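Local coordinates for poly-gamma-glutamate hydrolase (Bacillus phage phiNIT1, PDB 3A9L), which hydrolyses the gamma-glutamyl linkages of bacterial poly-gamma-glutamate as a zinc peptidase, at residues G20-I25 with S75-T80; H103-D108 with D142-T147; P149-N154 with G161-I166. All blocks are in the same frame, centred on the assembly; numbering follows the deposited sequence.

Overall arrangement
All three contacts reach the same mixed beta sheet. Contact 1 joins the start of strand 23-29, an edge strand within the chain, to the loop after strand 62-68; it is buried, apolar and small. Contacts 2 and 3 lie about 10 Å apart, centre to centre, and use the neighbouring parallel strands 98-105 and 162-167, which hydrogen-bond through H103 and both L164 and I166. Contact 2 is partly buried, an aromatic and arginine cover over the strand end that bears a zinc ligand. Contact 3 is fully buried and the most polar, with amide hydrogen bonds. Contact 1 lies about 19 Å from each of the others, centre to centre, but its loop carries a histidine that bonds a phosphate ion, probably from the crystallisation liquor.

Contact 1 of 3, residues G20-I25 with S75-T80; sequences GVAYNI and SRLHVT. With PO4 (phosphate ion), chain D.
L77 and A22 make the tight part of this contact. The CD1 methyl of L77 lies 3.0 Å from the carbonyl oxygen of A22, a close approach for carbon against oxygen, while its other branch, CD2, rests against A22 CB at 4.0 Å. With CG anti to the carbonyl carbon (chi1 -55°), the leucine fork reaches out from the end of the 3-10 segment that reaches L77, and one methyl meets the backbone, the other the alanine side chain. Both residues are buried, and apart from this close methyl-to-oxygen approach they meet through apolar packing. R76 supplies the looser flank. Its CA-CB bond does not aim at A22, but the long chain brings NH2 to 4.4 Å from A22 CB, at an oblique approach to the guanidinium; the charge itself is engaged by a salt bridge from NE to E17. In the fold, 20-25 leads into strand 23-29, an outermost strand of the chain's mixed sheet, and A22 and N24 pair through their backbones with L69 and Q67 on the side of strand 62-68. I25 pairs with a strand of the second subunit in an antiparallel ladder, which carries the sheet across the dimer interface. Beyond L77 the chain runs away from A22 toward the zinc site, where V79 O accepts a hydrogen bond from the zinc ligand H40. H78 NE2 donates a nearly straight bond of 2.7 Å to O4 of a phosphate ion, the N-H...O angle being 175°, and the phosphorus sits in the plane of the imidazole at its edge. The same ring is held at its other nitrogen, ND1, by D5. T80 OG1 donates to phosphate O1 at 2.5 Å, so short that the exact length is doubtful, and S81 OG also bonds this ion, probably from the crystallisation liquor.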
loop_
_atom_site.group_PDB
_atom_site.type_symbol
_atom_site.label_atom_id
_atom_site.label_comp_id
_atom_site.label_asym_id
_atom_site.label_seq_id
_atom_site.Cartn_x
_atom_site.Cartn_y
_atom_site.Cartn_z
ATOM N N GLY A 20 -1.056 3.165 -13.091
ATOM C CA GLY A 20 -1.804 1.938 -13.361
ATOM C C GLY A 20 -1.700 1.464 -14.811
ATOM O O GLY A 20 -2.285 0.426 -15.157
ATOM N N VAL A 21 -0.973 2.217 -15.651
ATOM C CA VAL A 21 -0.575 1.730 -16.971
ATOM C C VAL A 21 0.954 1.520 -17.085
ATOM O O VAL A 21 1.392 0.411 -17.369
ATOM C CB VAL A 21 -1.158 2.571 -18.162
ATOM C CG1 VAL A 21 -0.553 2.109 -19.479
ATOM C CG2 VAL A 21 -2.686 2.468 -18.226
ATOM N N ALA A 22 1.758 2.564 -16.879
ATOM C CA ALA A 22 3.233 2.411 -16.825
ATOM C C ALA A 22 3.798 2.097 -15.416
ATOM O O ALA A 22 4.884 1.503 -15.284
ATOM C CB ALA A 22 3.930 3.640 -17.400
ATOM N N TYR A 23 3.091 2.520 -14.360
ATOM C CA TYR A 23 3.603 2.315 -13.027
ATOM C C TYR A 23 2.458 2.246 -11.989
ATOM O O TYR A 23 1.364 2.744 -12.236
ATOM C CB TYR A 23 4.595 3.438 -12.639
ATOM C CG TYR A 23 3.907 4.722 -12.257
ATOM C CD1 TYR A 23 3.513 5.640 -13.240
ATOM C CD2 TYR A 23 3.643 5.027 -10.897
ATOM C CE1 TYR A 23 2.885 6.857 -12.885
ATOM C CE2 TYR A 23 3.000 6.205 -10.554
ATOM C CZ TYR A 23 2.629 7.109 -11.538
ATOM O OH TYR A 23 2.012 8.276 -11.193
ATOM N N ASN A 24 2.732 1.566 -10.874
ATOM C CA ASN A 24 1.877 1.649 -9.686
ATOM C C ASN A 24 2.738 1.863 -8.415
ATOM O O ASN A 24 3.965 1.708 -8.452
ATOM C CB ASN A 24 0.850 0.486 -9.614
ATOM C CG ASN A 24 1.436 -0.854 -9.152
ATOM O OD1 ASN A 24 2.450 -0.936 -8.476
ATOM N ND2 ASN A 24 0.733 -1.907 -9.482
ATOM N N ILE A 25 2.090 2.271 -7.322
ATOM C CA ILE A 25 2.750 2.386 -6.036
ATOM C C ILE A 25 1.994 1.555 -4.984
ATOM O O ILE A 25 0.741 1.591 -4.896
ATOM C CB ILE A 25 2.849 3.862 -5.568
ATOM C CG1 ILE A 25 3.279 4.801 -6.727
ATOM C CG2 ILE A 25 3.841 3.977 -4.386
ATOM C CD1 ILE A 25 3.322 6.279 -6.359
ATOM N N SER A 75 12.889 0.773 -18.062
ATOM C CA SER A 75 14.066 1.547 -17.681
ATOM C C SER A 75 13.811 3.042 -17.739
ATOM O O SER A 75 14.503 3.810 -17.078
ATOM C CB SER A 75 15.287 1.202 -18.533
ATOM O OG SER A 75 14.962 1.407 -19.877
ATOM N N ARG A 76 12.834 3.453 -18.542
ATOM C CA ARG A 76 12.446 4.867 -18.626
ATOM C C ARG A 76 11.761 5.346 -17.344
ATOM O O ARG A 76 11.639 6.543 -17.100
ATOM C CB ARG A 76 11.577 5.150 -19.875
ATOM C CG ARG A 76 10.123 4.799 -19.812
ATOM C CD ARG A 76 9.376 5.436 -21.000
ATOM N NE ARG A 76 7.920 5.300 -20.879
ATOM C CZ ARG A 76 7.187 4.354 -21.479
ATOM N NH1 ARG A 76 7.756 3.438 -22.262
ATOM N NH2 ARG A 76 5.863 4.332 -21.308
ATOM N N LEU A 77 11.323 4.384 -16.528
ATOM C CA LEU A 77 10.674 4.700 -15.270
ATOM C C LEU A 77 11.712 4.758 -14.132
ATOM O O LEU A 77 11.365 4.940 -12.945
ATOM C CB LEU A 77 9.590 3.666 -14.988
ATOM C CG LEU A 77 8.546 3.463 -16.076
ATOM C CD1 LEU A 77 7.774 2.194 -15.788
ATOM C CD2 LEU A 77 7.603 4.679 -16.188
ATOM N N HIS A 78 12.986 4.625 -14.507
ATOM C CA HIS A 78 14.074 4.617 -13.538
ATOM C C HIS A 78 14.468 6.023 -13.151
ATOM O O HIS A 78 14.920 6.803 -13.996
ATOM C CB HIS A 78 15.281 3.815 -14.061
ATOM C CG HIS A 78 16.442 3.779 -13.115
ATOM N ND1 HIS A 78 17.450 4.722 -13.137
ATOM C CD2 HIS A 78 16.767 2.906 -12.132
ATOM C CE1 HIS A 78 18.337 4.440 -12.203
ATOM N NE2 HIS A 78 17.950 3.339 -11.581
ATOM N N VAL A 79 14.284 6.338 -11.866
ATOM C CA VAL A 79 14.825 7.543 -11.282
ATOM C C VAL A 79 15.818 7.123 -10.196
ATOM O O VAL A 79 15.461 6.538 -9.166
ATOM C CB VAL A 79 13.710 8.521 -10.812
ATOM C CG1 VAL A 79 14.273 9.672 -10.015
ATOM C CG2 VAL A 79 12.954 9.099 -12.060
ATOM N N THR A 80 17.086 7.385 -10.461
ATOM C CA THR A 80 18.130 7.015 -9.536
ATOM C C THR A 80 17.795 7.397 -8.078
ATOM O O THR A 80 17.138 8.417 -7.833
ATOM C CB THR A 80 19.452 7.639 -9.982
ATOM O OG1 THR A 80 20.541 6.872 -9.452
ATOM C CG2 THR A 80 19.528 9.116 -9.558
HETATM P P PO4 D . 20.233 3.262 -8.809
HETATM O O1 PO4 D . 20.602 4.403 -9.733
HETATM O O2 PO4 D . 21.456 2.564 -8.238
HETATM O O3 PO4 D . 19.473 3.904 -7.679
HETATM O O4 PO4 D . 19.386 2.248 -9.527
#

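Contact 2 of 3, residues H103-D108 with D142-T147; sequences HGYKDD and DRFTAT. With ZN (zinc ion), chain C.
The backbones of Y105 and F144 stand well apart, CA to CA 9.7 Å, so the end of strand 98-105 and the loop 142-147 meet through side chains alone. F144 points its CE2 corner at the root of the tyrosine, 3.8 Å from Y105 CB, and the two rings sit obliquely, centroids 5.6 Å apart with planes at 45°. R143 crosses Y105 at about a right angle farther out: its chain is extended from CG to NE, bringing NH2 to 3.6 Å from Y105 CE1, with guanidinium and ring planes 62° apart. R143 CB also lies over one face of the F144 ring, toward its rim. Strand 98-105 is a central strand of the sheet, and its end supplies one ligand of the metal site: H103 ND1 binds zinc at 2.1 Å, with H40 and E45 as the other protein ligands. Water 1 is a further ligand and donates a hydrogen bond to G104 O at 3.0 Å. At the outer end of the tyrosine, water 2 lies in the ring plane, 2.5 Å from Y105 OH, a very short and uncertain distance. It donates to D107 OD2 and takes a long, weak bond from R143 NH2, so that the water links all three groups; the charged ends, D107 OD2 and R143 NH2, stay 5.5 Å apart.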
loop_
_atom_site.group_PDB
_atom_site.type_symbol
_atom_site.label_atom_id
_atom_site.label_comp_id
_atom_site.label_asym_id
_atom_site.label_seq_id
_atom_site.Cartn_x
_atom_site.Cartn_y
_atom_site.Cartn_z
ATOM N N HIS A 103 17.821 -3.297 -4.896
ATOM C CA HIS A 103 18.145 -2.827 -6.253
ATOM C C HIS A 103 18.645 -3.897 -7.158
ATOM O O HIS A 103 19.149 -4.942 -6.717
ATOM C CB HIS A 103 19.172 -1.696 -6.213
ATOM C CG HIS A 103 18.602 -0.396 -5.738
ATOM N ND1 HIS A 103 18.113 0.553 -6.602
ATOM C CD2 HIS A 103 18.424 0.100 -4.487
ATOM C CE1 HIS A 103 17.657 1.581 -5.905
ATOM N NE2 HIS A 103 17.840 1.332 -4.621
ATOM N N GLY A 104 18.490 -3.653 -8.455
ATOM C CA GLY A 104 19.031 -4.584 -9.456
ATOM C C GLY A 104 20.093 -3.912 -10.329
ATOM O O GLY A 104 19.890 -2.799 -10.806
ATOM N N TYR A 105 21.238 -4.563 -10.528
ATOM C CA TYR A 105 22.224 -3.991 -11.451
ATOM C C TYR A 105 22.543 -5.036 -12.507
ATOM O O TYR A 105 22.323 -6.224 -12.274
ATOM C CB TYR A 105 23.481 -3.433 -10.715
ATOM C CG TYR A 105 24.464 -4.483 -10.239
ATOM C CD1 TYR A 105 25.511 -4.912 -11.059
ATOM C CD2 TYR A 105 24.349 -5.056 -8.964
ATOM C CE1 TYR A 105 26.420 -5.894 -10.619
ATOM C CE2 TYR A 105 25.260 -6.031 -8.512
ATOM C CZ TYR A 105 26.288 -6.441 -9.344
ATOM O OH TYR A 105 27.173 -7.402 -8.909
ATOM N N LYS A 106 23.018 -4.585 -13.671
ATOM C CA LYS A 106 23.303 -5.460 -14.796
ATOM C C LYS A 106 24.634 -6.198 -14.649
ATOM O O LYS A 106 25.717 -5.601 -14.572
ATOM C CB LYS A 106 23.260 -4.677 -16.120
ATOM C CG LYS A 106 22.976 -5.543 -17.367
ATOM C CD LYS A 106 22.234 -4.722 -18.422
ATOM C CE LYS A 106 21.565 -5.589 -19.467
ATOM N NZ LYS A 106 22.551 -6.420 -20.208
ATOM N N ASP A 107 24.525 -7.507 -14.533
ATOM C CA ASP A 107 25.670 -8.380 -14.712
ATOM C C ASP A 107 25.036 -9.723 -14.861
ATOM O O ASP A 107 24.713 -10.366 -13.875
ATOM C CB ASP A 107 26.647 -8.367 -13.531
ATOM C CG ASP A 107 27.900 -9.191 -13.806
ATOM O OD1 ASP A 107 28.029 -9.736 -14.941
ATOM O OD2 ASP A 107 28.748 -9.305 -12.898
ATOM N N ASP A 108 24.824 -10.122 -16.106
ATOM C CA ASP A 108 24.239 -11.422 -16.395
ATOM C C ASP A 108 25.264 -12.536 -16.215
ATOM O O ASP A 108 24.937 -13.721 -16.349
ATOM C CB ASP A 108 23.739 -11.452 -17.842
ATOM C CG ASP A 108 22.497 -10.607 -18.058
ATOM O OD1 ASP A 108 21.545 -10.710 -17.260
ATOM O OD2 ASP A 108 22.460 -9.870 -19.068
ATOM N N ASP A 142 33.763 0.376 -5.529
ATOM C CA ASP A 142 33.888 1.376 -6.616
ATOM C C ASP A 142 32.586 2.176 -6.837
ATOM O O ASP A 142 32.618 3.392 -7.033
ATOM C CB ASP A 142 34.479 0.855 -7.965
ATOM C CG ASP A 142 34.732 -0.661 -8.015
ATOM O OD1 ASP A 142 33.789 -1.479 -7.845
ATOM O OD2 ASP A 142 35.898 -1.031 -8.305
ATOM N N ARG A 143 31.461 1.466 -6.751
ATOM C CA ARG A 143 30.133 1.935 -7.105
ATOM C C ARG A 143 29.153 1.466 -6.034
ATOM O O ARG A 143 29.453 0.538 -5.252
ATOM C CB ARG A 143 29.717 1.311 -8.439
ATOM C CG ARG A 143 29.753 -0.209 -8.398
ATOM C CD ARG A 143 29.314 -0.896 -9.669
ATOM N NE ARG A 143 29.647 -2.322 -9.601
ATOM C CZ ARG A 143 29.356 -3.227 -10.536
ATOM N NH1 ARG A 143 28.692 -2.882 -11.640
ATOM N NH2 ARG A 143 29.725 -4.493 -10.362
ATOM N N PHE A 144 27.984 2.093 -6.002
ATOM C CA PHE A 144 26.866 1.652 -5.141
ATOM C C PHE A 144 27.160 1.705 -3.642
ATOM O O PHE A 144 26.568 0.954 -2.861
ATOM C CB PHE A 144 26.440 0.234 -5.510
ATOM C CG PHE A 144 26.022 0.074 -6.947
ATOM C CD1 PHE A 144 25.257 1.046 -7.584
ATOM C CD2 PHE A 144 26.383 -1.051 -7.654
ATOM C CE1 PHE A 144 24.870 0.886 -8.927
ATOM C CE2 PHE A 144 26.013 -1.219 -8.997
ATOM C CZ PHE A 144 25.244 -0.258 -9.625
ATOM N N THR A 145 28.082 2.565 -3.238
ATOM C CA THR A 145 28.462 2.619 -1.823
ATOM C C THR A 145 27.395 3.324 -0.995
ATOM O O THR A 145 27.284 3.089 0.212
ATOM C CB THR A 145 29.822 3.321 -1.560
ATOM O OG1 THR A 145 29.704 4.710 -1.850
ATOM C CG2 THR A 145 30.948 2.713 -2.377
ATOM N N ALA A 146 26.633 4.202 -1.649
ATOM C CA ALA A 146 25.557 4.967 -0.977
ATOM C C ALA A 146 25.894 5.524 0.411
ATOM O O ALA A 146 25.260 5.165 1.404
ATOM C CB ALA A 146 24.286 4.107 -0.914
ATOM N N THR A 147 26.907 6.381 0.516
ATOM C CA THR A 147 27.230 6.971 1.813
ATOM C C THR A 147 26.898 8.460 1.844
ATOM O O THR A 147 27.339 9.165 2.715
ATOM C CB THR A 147 28.712 6.766 2.226
ATOM O OG1 THR A 147 29.575 7.417 1.273
ATOM C CG2 THR A 147 29.033 5.255 2.358
HETATM ZN ZN ZN C . 17.957 0.572 -8.692
HETATM O O HOH W 1 20.016 -0.291 -9.135
HETATM O O HOH W 2 29.161 -7.698 -10.402
#

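Contact 3 of 3, residues P149-N154 with G161-I166; sequences PDNIVN and GVQLEI
An Asx turn in the loop 149-154 sets its asparagine against strand 162-167, the parallel neighbour of the strand that carries the zinc ligand H103. N151 OD1 accepts from V153 N at 3.1 Å, along a lone pair of the oxygen, and this bond fixes the amide while its other end reaches across. N151 ND2 donates to Q163 OE1, also at 3.1 Å, with an N-H...O angle of 161°. The acceptor lies close to the plane of the N151 amide, but the donor stands above the carbonyl plane of Q163, off its lone pairs, and the two amides are turned 64° apart. Q163 gets there with CG anti to its backbone N (chi1 179°) and an extended chain. Water 3 closes a small ring, donating to N151 OD1 and to Q163 OE1, the latter at 2.8 Å. G161 N donates to N154 OD1 at 2.8 Å, within the plane of the acceptor amide; that oxygen also accepts from L118 N. G161 CA lies 3.3 Å from V153 O in a CA-H...O contact. V153 packs alongside, its CG2 methyl 3.6 Å from V162 N. N154 ND2 is spent on the carbonyls of A146 and D148. Each asparagine thus works from both ends of its amide, and two donors, N151 ND2 and water 3, satisfy the buried Q163 OE1, which would hold that glutamine end steady beside the zinc site.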
loop_
_atom_site.group_PDB
_atom_site.type_symbol
_atom_site.label_atom_id
_atom_site.label_comp_id
_atom_site.label_asym_id
_atom_site.label_seq_id
_atom_site.Cartn_x
_atom_site.Cartn_y
_atom_site.Cartn_z
ATOM N N PRO A 149 23.916 11.727 1.646
ATOM C CA PRO A 149 22.657 11.941 2.384
ATOM C C PRO A 149 21.400 12.071 1.519
ATOM O O PRO A 149 20.280 12.166 2.058
ATOM C CB PRO A 149 22.911 13.272 3.087
ATOM C CG PRO A 149 23.645 14.064 2.019
ATOM C CD PRO A 149 24.649 12.998 1.485
ATOM N N ASP A 150 21.587 12.093 0.210
ATOM C CA ASP A 150 20.494 12.099 -0.768
ATOM C C ASP A 150 19.884 10.729 -1.024
ATOM O O ASP A 150 18.674 10.626 -1.164
ATOM C CB ASP A 150 20.979 12.609 -2.100
ATOM C CG ASP A 150 21.443 14.054 -2.043
ATOM O OD1 ASP A 150 20.951 14.822 -1.186
ATOM O OD2 ASP A 150 22.286 14.419 -2.899
ATOM N N ASN A 151 20.713 9.697 -1.152
ATOM C CA ASN A 151 20.181 8.368 -1.453
ATOM C C ASN A 151 18.925 8.046 -0.614
ATOM O O ASN A 151 18.997 7.937 0.614
ATOM C CB ASN A 151 21.256 7.288 -1.276
ATOM C CG ASN A 151 20.814 5.924 -1.831
ATOM O OD1 ASN A 151 19.763 5.390 -1.446
ATOM N ND2 ASN A 151 21.620 5.353 -2.731
ATOM N N ILE A 152 17.781 7.898 -1.268
ATOM C CA ILE A 152 16.532 7.610 -0.522
ATOM C C ILE A 152 16.672 6.714 0.742
ATOM O O ILE A 152 16.087 7.033 1.785
ATOM C CB ILE A 152 15.382 7.096 -1.430
ATOM C CG1 ILE A 152 14.081 6.909 -0.624
ATOM C CG2 ILE A 152 15.757 5.791 -2.148
ATOM C CD1 ILE A 152 13.483 8.203 -0.043
ATOM N N VAL A 153 17.446 5.630 0.662
ATOM C CA VAL A 153 17.643 4.724 1.808
ATOM C C VAL A 153 18.202 5.381 3.087
ATOM O O VAL A 153 17.828 4.979 4.190
ATOM C CB VAL A 153 18.460 3.427 1.456
ATOM C CG1 VAL A 153 19.919 3.665 1.662
ATOM C CG2 VAL A 153 18.011 2.269 2.354
ATOM N N ASN A 154 19.040 6.417 2.953
ATOM C CA ASN A 154 19.572 7.142 4.136
ATOM C C ASN A 154 18.668 8.302 4.589
ATOM O O ASN A 154 19.080 9.165 5.419
ATOM C CB ASN A 154 20.971 7.700 3.837
ATOM C CG ASN A 154 21.975 6.611 3.457
ATOM O OD1 ASN A 154 21.960 5.483 4.003
ATOM N ND2 ASN A 154 22.832 6.931 2.464
ATOM N N GLY A 161 20.833 4.092 6.175
ATOM C CA GLY A 161 20.107 2.995 5.564
ATOM C C GLY A 161 21.060 1.935 5.020
ATOM O O GLY A 161 22.262 2.084 5.158
ATOM N N VAL A 162 20.523 0.858 4.435
ATOM C CA VAL A 162 21.370 -0.203 3.865
ATOM C C VAL A 162 20.856 -0.501 2.475
ATOM O O VAL A 162 19.707 -0.917 2.298
ATOM C CB VAL A 162 21.312 -1.529 4.670
ATOM C CG1 VAL A 162 21.941 -2.689 3.888
ATOM C CG2 VAL A 162 21.955 -1.381 6.034
ATOM N N GLN A 163 21.720 -0.336 1.495
ATOM C CA GLN A 163 21.350 -0.561 0.129
ATOM C C GLN A 163 21.886 -1.923 -0.371
ATOM O O GLN A 163 23.093 -2.221 -0.230
ATOM C CB GLN A 163 21.902 0.584 -0.747
ATOM C CG GLN A 163 21.545 0.381 -2.201
ATOM C CD GLN A 163 22.120 1.444 -3.119
ATOM O OE1 GLN A 163 21.404 2.323 -3.544
ATOM N NE2 GLN A 163 23.422 1.337 -3.450
ATOM N N LEU A 164 21.017 -2.735 -0.976
ATOM C CA LEU A 164 21.490 -3.936 -1.660
ATOM C C LEU A 164 21.380 -3.782 -3.165
ATOM O O LEU A 164 20.343 -3.446 -3.678
ATOM C CB LEU A 164 20.734 -5.211 -1.230
ATOM C CG LEU A 164 20.903 -5.756 0.201
ATOM C CD1 LEU A 164 20.258 -4.844 1.226
ATOM C CD2 LEU A 164 20.293 -7.163 0.308
ATOM N N GLU A 165 22.459 -4.042 -3.879
ATOM C CA GLU A 165 22.394 -3.951 -5.337
ATOM C C GLU A 165 22.672 -5.351 -5.858
ATOM O O GLU A 165 23.799 -5.849 -5.729
ATOM C CB GLU A 165 23.401 -2.906 -5.839
ATOM C CG GLU A 165 22.951 -1.407 -5.659
ATOM C CD GLU A 165 22.323 -0.786 -6.901
ATOM O OE1 GLU A 165 22.198 -1.462 -7.918
ATOM O OE2 GLU A 165 21.922 0.386 -6.857
ATOM N N ILE A 166 21.625 -5.994 -6.408
ATOM C CA ILE A 166 21.671 -7.393 -6.752
ATOM C C ILE A 166 21.812 -7.583 -8.265
ATOM O O ILE A 166 21.026 -7.047 -9.045
ATOM C CB ILE A 166 20.398 -8.117 -6.217
ATOM C CG1 ILE A 166 20.015 -7.557 -4.830
ATOM C CG2 ILE A 166 20.624 -9.612 -6.133
ATOM C CD1 ILE A 166 18.796 -8.241 -4.268
HETATM O O HOH W 3 18.864 2.819 -2.409
#